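Local structure of D-galactonate dehydratase family member RspA (Pantoea ananatis, 3T6C) at residues K33-V47 with A62-D76. The protein dehydrates D-gluconate to 2-dehydro-3-deoxy-D-gluconate with low activity in vitro, using one magnesium ion per subunit, and belongs to the enolase superfamily. Sequence-based numbering, arbitrary orientation.
Sequences KTILTAPGGIDLVVV and ATFTQRIYAVQSAID
Val-45 faces helix 68-76 from the hairpin of strands 33-37 and 44-47; its two methyls meet different neighbours, so a beta-branched residue suits the place. CG2 meets Ile-68 CG2 at 3.5 Å, while CG1, anti to the backbone N (chi1 -172°), packs on Ala-62 CB. Val-47 CG2 touches Ile-75 CD1 at 3.5 Å. Leu-36 lays CD1 obliquely against Tyr-69 CE1 (3.4 Å), and its side chain crosses that of Gln-72 at about a right angle, CD1 lying against the amide end.

Hydrogen bonds prolong the pairing of strands 44-51 and 57-61 into the following loop. Ala-62 N donates to Val-45 O (2.9 Å), and Val-45 N to Thr-63 OG1 (3.0 Å). Threonine suits this role: its short hydroxyl bonds to backbone while CG2 packs by Leu-44. Thr-65 OG1 likewise reaches a lone pair of Asp-43 O, in the carbonyl plane, at 2.7 Å. The Asp-43 carboxylate accepts from the amides of Glu-421 and Gly-422 and from a water shared with Thr-65 O.

At the far end Thr-34 OG1, in one of two conformers, donates to Asp-76 OD1 (2.8 Å) from above the carboxylate plane.

The bonds of Thr-63, Thr-65 and Asp-43 are consistent with holding the loop of Gln-66, which hydrogen-bonds D-gluconate, against the N-terminal domain's sheet.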
loop_
_atom_site.group_PDB
_atom_site.type_symbol
_atom_site.label_atom_id
_atom_site.label_comp_id
_atom_site.label_asym_id
_atom_site.label_seq_id
_atom_site.Cartn_x
_atom_site.Cartn_y
_atom_site.Cartn_z
ATOM N N LYS A 33 -42.291 5.070 26.870
ATOM C CA LYS A 33 -42.726 3.672 26.956
ATOM C C LYS A 33 -42.518 2.842 25.702
ATOM O O LYS A 33 -42.361 3.359 24.612
ATOM C CB LYS A 33 -44.159 3.582 27.371
ATOM C CG LYS A 33 -45.100 3.964 26.308
ATOM C CD LYS A 33 -46.484 3.604 26.817
ATOM C CE LYS A 33 -47.514 4.327 26.067
ATOM N NZ LYS A 33 -48.786 4.465 26.869
ATOM N N THR A 34 -42.521 1.530 25.876
ATOM C CA THR A 34 -42.334 0.612 24.759
ATOM C C THR A 34 -43.648 -0.131 24.524
ATOM O O THR A 34 -44.264 -0.619 25.476
ATOM C CB THR A 34 -41.288 -0.447 25.073
ATOM O OG1 THR A 34 -40.044 0.152 25.467
ATOM C CG2 THR A 34 -41.066 -1.327 23.869
ATOM N N ILE A 35 -44.056 -0.229 23.255
ATOM C CA ILE A 35 -45.241 -0.932 22.854
ATOM C C ILE A 35 -44.797 -2.093 21.958
ATOM O O ILE A 35 -44.048 -1.890 20.961
ATOM C CB ILE A 35 -46.180 -0.007 22.075
ATOM C CG1 ILE A 35 -46.726 1.096 23.015
ATOM C CG2 ILE A 35 -47.357 -0.789 21.520
ATOM C CD1 ILE A 35 -47.180 2.363 22.273
ATOM N N LEU A 36 -45.233 -3.296 22.325
ATOM C CA LEU A 36 -44.919 -4.500 21.553
ATOM C C LEU A 36 -46.216 -4.915 20.865
ATOM O O LEU A 36 -47.235 -5.219 21.516
ATOM C CB LEU A 36 -44.416 -5.627 22.442
ATOM C CG LEU A 36 -43.126 -5.430 23.242
ATOM C CD1 LEU A 36 -42.703 -6.707 23.980
ATOM C CD2 LEU A 36 -42.058 -4.929 22.384
ATOM N N THR A 37 -46.186 -4.934 19.531
ATOM C CA THR A 37 -47.406 -5.244 18.765
ATOM C C THR A 37 -47.080 -5.964 17.450
ATOM O O THR A 37 -45.998 -5.789 16.925
ATOM C CB THR A 37 -48.247 -3.929 18.504
ATOM O OG1 THR A 37 -49.489 -4.254 17.882
ATOM C CG2 THR A 37 -47.526 -2.913 17.601
ATOM N N ALA A 38 -48.016 -6.767 16.935
ATOM C CA ALA A 38 -47.741 -7.540 15.733
ATOM C C ALA A 38 -48.884 -7.545 14.695
ATOM O O ALA A 38 -49.334 -8.611 14.319
ATOM C CB ALA A 38 -47.387 -8.997 16.137
ATOM N N PRO A 39 -49.300 -6.370 14.206
ATOM C CA PRO A 39 -50.529 -6.339 13.374
ATOM C C PRO A 39 -50.323 -6.972 12.014
ATOM O O PRO A 39 -51.294 -7.420 11.404
ATOM C CB PRO A 39 -50.849 -4.831 13.246
ATOM C CG PRO A 39 -50.054 -4.150 14.439
ATOM C CD PRO A 39 -48.790 -5.020 14.540
ATOM N N GLY A 40 -49.084 -6.979 11.535
ATOM C CA GLY A 40 -48.746 -7.623 10.269
ATOM C C GLY A 40 -48.270 -9.071 10.386
ATOM O O GLY A 40 -47.857 -9.676 9.399
ATOM N N GLY A 41 -48.385 -9.654 11.568
ATOM C CA GLY A 41 -47.987 -11.029 11.804
ATOM C C GLY A 41 -46.511 -11.158 12.149
ATOM O O GLY A 41 -45.987 -12.281 12.200
ATOM N N ILE A 42 -45.865 -10.017 12.416
ATOM C CA ILE A 42 -44.438 -9.957 12.718
ATOM C C ILE A 42 -44.258 -9.065 13.928
ATOM O O ILE A 42 -44.817 -7.953 13.983
ATOM C CB ILE A 42 -43.624 -9.403 11.526
ATOM C CG1 ILE A 42 -43.725 -10.376 10.353
ATOM C CG2 ILE A 42 -42.115 -9.255 11.895
ATOM C CD1 ILE A 42 -43.219 -9.802 9.093
ATOM N N ASP A 43 -43.493 -9.540 14.913
ATOM C CA ASP A 43 -43.379 -8.776 16.171
ATOM C C ASP A 43 -42.605 -7.480 15.970
ATOM O O ASP A 43 -41.492 -7.493 15.470
ATOM C CB ASP A 43 -42.669 -9.600 17.248
ATOM C CG ASP A 43 -43.456 -10.836 17.677
ATOM O OD1 ASP A 43 -44.671 -10.933 17.384
ATOM O OD2 ASP A 43 -42.839 -11.675 18.365
ATOM N N LEU A 44 -43.212 -6.369 16.391
ATOM C CA LEU A 44 -42.617 -5.015 16.316
ATOM C C LEU A 44 -42.363 -4.413 17.668
ATOM O O LEU A 44 -43.105 -4.712 18.595
ATOM C CB LEU A 44 -43.591 -4.044 15.620
ATOM C CG LEU A 44 -44.141 -4.568 14.284
ATOM C CD1 LEU A 44 -45.131 -3.560 13.718
ATOM C CD2 LEU A 44 -43.039 -4.807 13.303
ATOM N N VAL A 45 -41.332 -3.548 17.789
ATOM C CA VAL A 45 -41.103 -2.767 19.018
ATOM C C VAL A 45 -41.191 -1.279 18.704
ATOM O O VAL A 45 -40.417 -0.771 17.878
ATOM C CB VAL A 45 -39.719 -3.061 19.608
ATOM C CG1 VAL A 45 -39.580 -2.389 20.970
ATOM C CG2 VAL A 45 -39.505 -4.580 19.729
ATOM N N VAL A 46 -42.067 -0.560 19.403
ATOM C CA VAL A 46 -42.298 0.852 19.127
ATOM C C VAL A 46 -42.058 1.599 20.442
ATOM O O VAL A 46 -42.362 1.078 21.514
ATOM C CB VAL A 46 -43.765 1.052 18.645
ATOM C CG1 VAL A 46 -44.231 2.497 18.794
ATOM C CG2 VAL A 46 -43.921 0.538 17.210
ATOM N N VAL A 47 -41.454 2.779 20.358
ATOM C CA VAL A 47 -41.293 3.652 21.506
ATOM C C VAL A 47 -42.197 4.877 21.374
ATOM O O VAL A 47 -42.339 5.448 20.286
ATOM C CB VAL A 47 -39.832 4.117 21.565
ATOM C CG1 VAL A 47 -39.654 5.298 22.514
ATOM C CG2 VAL A 47 -38.945 2.918 22.031
ATOM N N ALA A 62 -37.925 0.604 17.215
ATOM C CA ALA A 62 -36.907 -0.191 17.899
ATOM C C ALA A 62 -36.859 -1.642 17.406
ATOM O O ALA A 62 -36.522 -2.531 18.192
ATOM C CB ALA A 62 -37.025 -0.037 19.421
ATOM N N THR A 63 -37.398 -1.934 16.225
ATOM C CA THR A 63 -37.747 -3.341 15.988
ATOM C C THR A 63 -36.508 -4.158 15.589
ATOM O O THR A 63 -36.044 -4.147 14.435
ATOM C CB THR A 63 -38.792 -3.398 14.831
ATOM O OG1 THR A 63 -39.999 -2.759 15.252
ATOM C CG2 THR A 63 -39.157 -4.842 14.446
ATOM N N PHE A 64 -36.064 -4.970 16.562
ATOM C CA PHE A 64 -35.167 -6.134 16.340
ATOM C C PHE A 64 -36.137 -7.240 16.707
ATOM O O PHE A 64 -36.314 -7.614 17.896
ATOM C CB PHE A 64 -34.049 -6.005 17.373
ATOM C CG PHE A 64 -33.059 -7.131 17.427
ATOM C CD1 PHE A 64 -33.110 -8.222 16.567
ATOM C CD2 PHE A 64 -32.056 -7.071 18.412
ATOM C CE1 PHE A 64 -32.178 -9.258 16.643
ATOM C CE2 PHE A 64 -31.095 -8.104 18.527
ATOM C CZ PHE A 64 -31.169 -9.223 17.640
ATOM N N THR A 65 -36.702 -7.848 15.667
ATOM C CA THR A 65 -37.887 -8.707 15.879
ATOM C C THR A 65 -37.553 -9.973 16.664
ATOM O O THR A 65 -38.386 -10.493 17.423
ATOM C CB THR A 65 -38.617 -8.968 14.501
ATOM O OG1 THR A 65 -39.910 -9.546 14.740
ATOM C CG2 THR A 65 -37.843 -9.975 13.619
ATOM N N GLN A 66 -36.315 -10.450 16.525
ATOM C CA GLN A 66 -35.928 -11.706 17.171
ATOM C C GLN A 66 -35.630 -11.583 18.638
ATOM O O GLN A 66 -35.414 -12.568 19.334
ATOM C CB GLN A 66 -34.696 -12.295 16.496
ATOM C CG GLN A 66 -34.877 -12.663 14.979
ATOM C CD GLN A 66 -34.656 -11.524 13.997
ATOM O OE1 GLN A 66 -34.412 -10.361 14.372
ATOM N NE2 GLN A 66 -34.759 -11.847 12.697
ATOM N N ARG A 67 -35.404 -10.360 19.047
ATOM C CA ARG A 67 -35.080 -9.981 20.416
ATOM C C ARG A 67 -35.981 -9.073 21.229
ATOM O O ARG A 67 -35.418 -8.182 21.945
ATOM C CB ARG A 67 -33.576 -9.758 20.598
ATOM C CG ARG A 67 -32.660 -10.973 20.238
ATOM C CD ARG A 67 -32.791 -12.056 21.364
ATOM N NE ARG A 67 -31.789 -13.147 21.237
ATOM C CZ ARG A 67 -31.976 -14.200 20.443
ATOM N NH1 ARG A 67 -33.064 -14.263 19.678
ATOM N NH2 ARG A 67 -31.070 -15.203 20.428
ATOM N N ILE A 68 -37.261 -8.981 20.851
ATOM C CA ILE A 68 -38.093 -7.876 21.333
ATOM C C ILE A 68 -38.023 -7.668 22.842
ATOM O O ILE A 68 -38.073 -6.527 23.295
ATOM C CB ILE A 68 -39.584 -8.044 20.896
ATOM C CG1 ILE A 68 -40.248 -9.259 21.556
ATOM C CG2 ILE A 68 -39.662 -8.097 19.352
ATOM C CD1 ILE A 68 -41.723 -9.447 21.126
ATOM N N TYR A 69 -37.894 -8.732 23.631
ATOM C CA TYR A 69 -37.907 -8.563 25.107
ATOM C C TYR A 69 -36.594 -8.023 25.644
ATOM O O TYR A 69 -36.589 -7.357 26.693
ATOM C CB TYR A 69 -38.317 -9.859 25.803
ATOM C CG TYR A 69 -39.734 -10.279 25.397
ATOM C CD1 TYR A 69 -40.805 -9.475 25.682
ATOM C CD2 TYR A 69 -39.946 -11.479 24.725
ATOM C CE1 TYR A 69 -42.078 -9.831 25.275
ATOM C CE2 TYR A 69 -41.208 -11.867 24.364
ATOM C CZ TYR A 69 -42.264 -11.023 24.603
ATOM O OH TYR A 69 -43.551 -11.415 24.180
ATOM N N ALA A 70 -35.478 -8.268 24.945
ATOM C CA ALA A 70 -34.207 -7.738 25.397
ATOM C C ALA A 70 -34.162 -6.252 25.033
ATOM O O ALA A 70 -33.683 -5.435 25.811
ATOM C CB ALA A 70 -33.048 -8.491 24.759
ATOM N N VAL A 71 -34.621 -5.899 23.819
ATOM C CA VAL A 71 -34.806 -4.487 23.475
ATOM C C VAL A 71 -35.782 -3.764 24.410
ATOM O O VAL A 71 -35.480 -2.647 24.849
ATOM C CB VAL A 71 -35.236 -4.353 21.984
ATOM C CG1 VAL A 71 -35.512 -2.886 21.613
ATOM C CG2 VAL A 71 -34.196 -4.935 21.090
ATOM N N GLN A 72 -36.921 -4.381 24.731
ATOM C CA GLN A 72 -37.840 -3.766 25.677
ATOM C C GLN A 72 -37.162 -3.467 27.007
ATOM O O GLN A 72 -37.369 -2.386 27.551
ATOM C CB GLN A 72 -39.066 -4.669 25.879
ATOM C CG GLN A 72 -40.010 -4.103 26.934
ATOM C CD GLN A 72 -41.177 -5.019 27.107
ATOM O OE1 GLN A 72 -41.008 -6.214 27.342
ATOM N NE2 GLN A 72 -42.362 -4.479 26.976
ATOM N N SER A 73 -36.369 -4.389 27.541
ATOM C CA SER A 73 -35.648 -4.093 28.775
ATOM C C SER A 73 -34.656 -2.928 28.583
ATOM O O SER A 73 -34.558 -1.997 29.390
ATOM C CB SER A 73 -34.877 -5.339 29.229
ATOM O OG SER A 73 -34.240 -5.106 30.463
ATOM N N ALA A 74 -33.896 -2.980 27.501
ATOM C CA ALA A 74 -32.879 -1.939 27.237
ATOM C C ALA A 74 -33.505 -0.543 27.186
ATOM O O ALA A 74 -32.863 0.484 27.520
ATOM C CB ALA A 74 -32.089 -2.269 25.920
ATOM N N ILE A 75 -34.766 -0.462 26.755
ATOM C CA ILE A 75 -35.503 0.814 26.776
ATOM C C ILE A 75 -36.114 1.076 28.172
ATOM O O ILE A 75 -35.768 2.079 28.839
ATOM C CB ILE A 75 -36.614 0.820 25.729
ATOM C CG1 ILE A 75 -36.009 0.670 24.304
ATOM C CG2 ILE A 75 -37.445 2.120 25.878
ATOM C CD1 ILE A 75 -37.046 0.232 23.249
ATOM N N ASP A 76 -36.998 0.180 28.619
ATOM C CA ASP A 76 -37.770 0.467 29.834
ATOM C C ASP A 76 -36.947 0.592 31.098
ATOM O O ASP A 76 -37.282 1.395 31.972
ATOM C CB ASP A 76 -38.816 -0.621 30.058
ATOM C CG ASP A 76 -39.973 -0.545 29.042
ATOM O OD1 ASP A 76 -40.071 0.436 28.271
ATOM O OD2 ASP A 76 -40.805 -1.469 29.013
HETATM O O HOH W 1 -43.173 0.787 28.805
HETATM O O HOH W 2 -43.251 -1.948 27.940
HETATM O O HOH W 3 -40.158 -12.191 18.452
#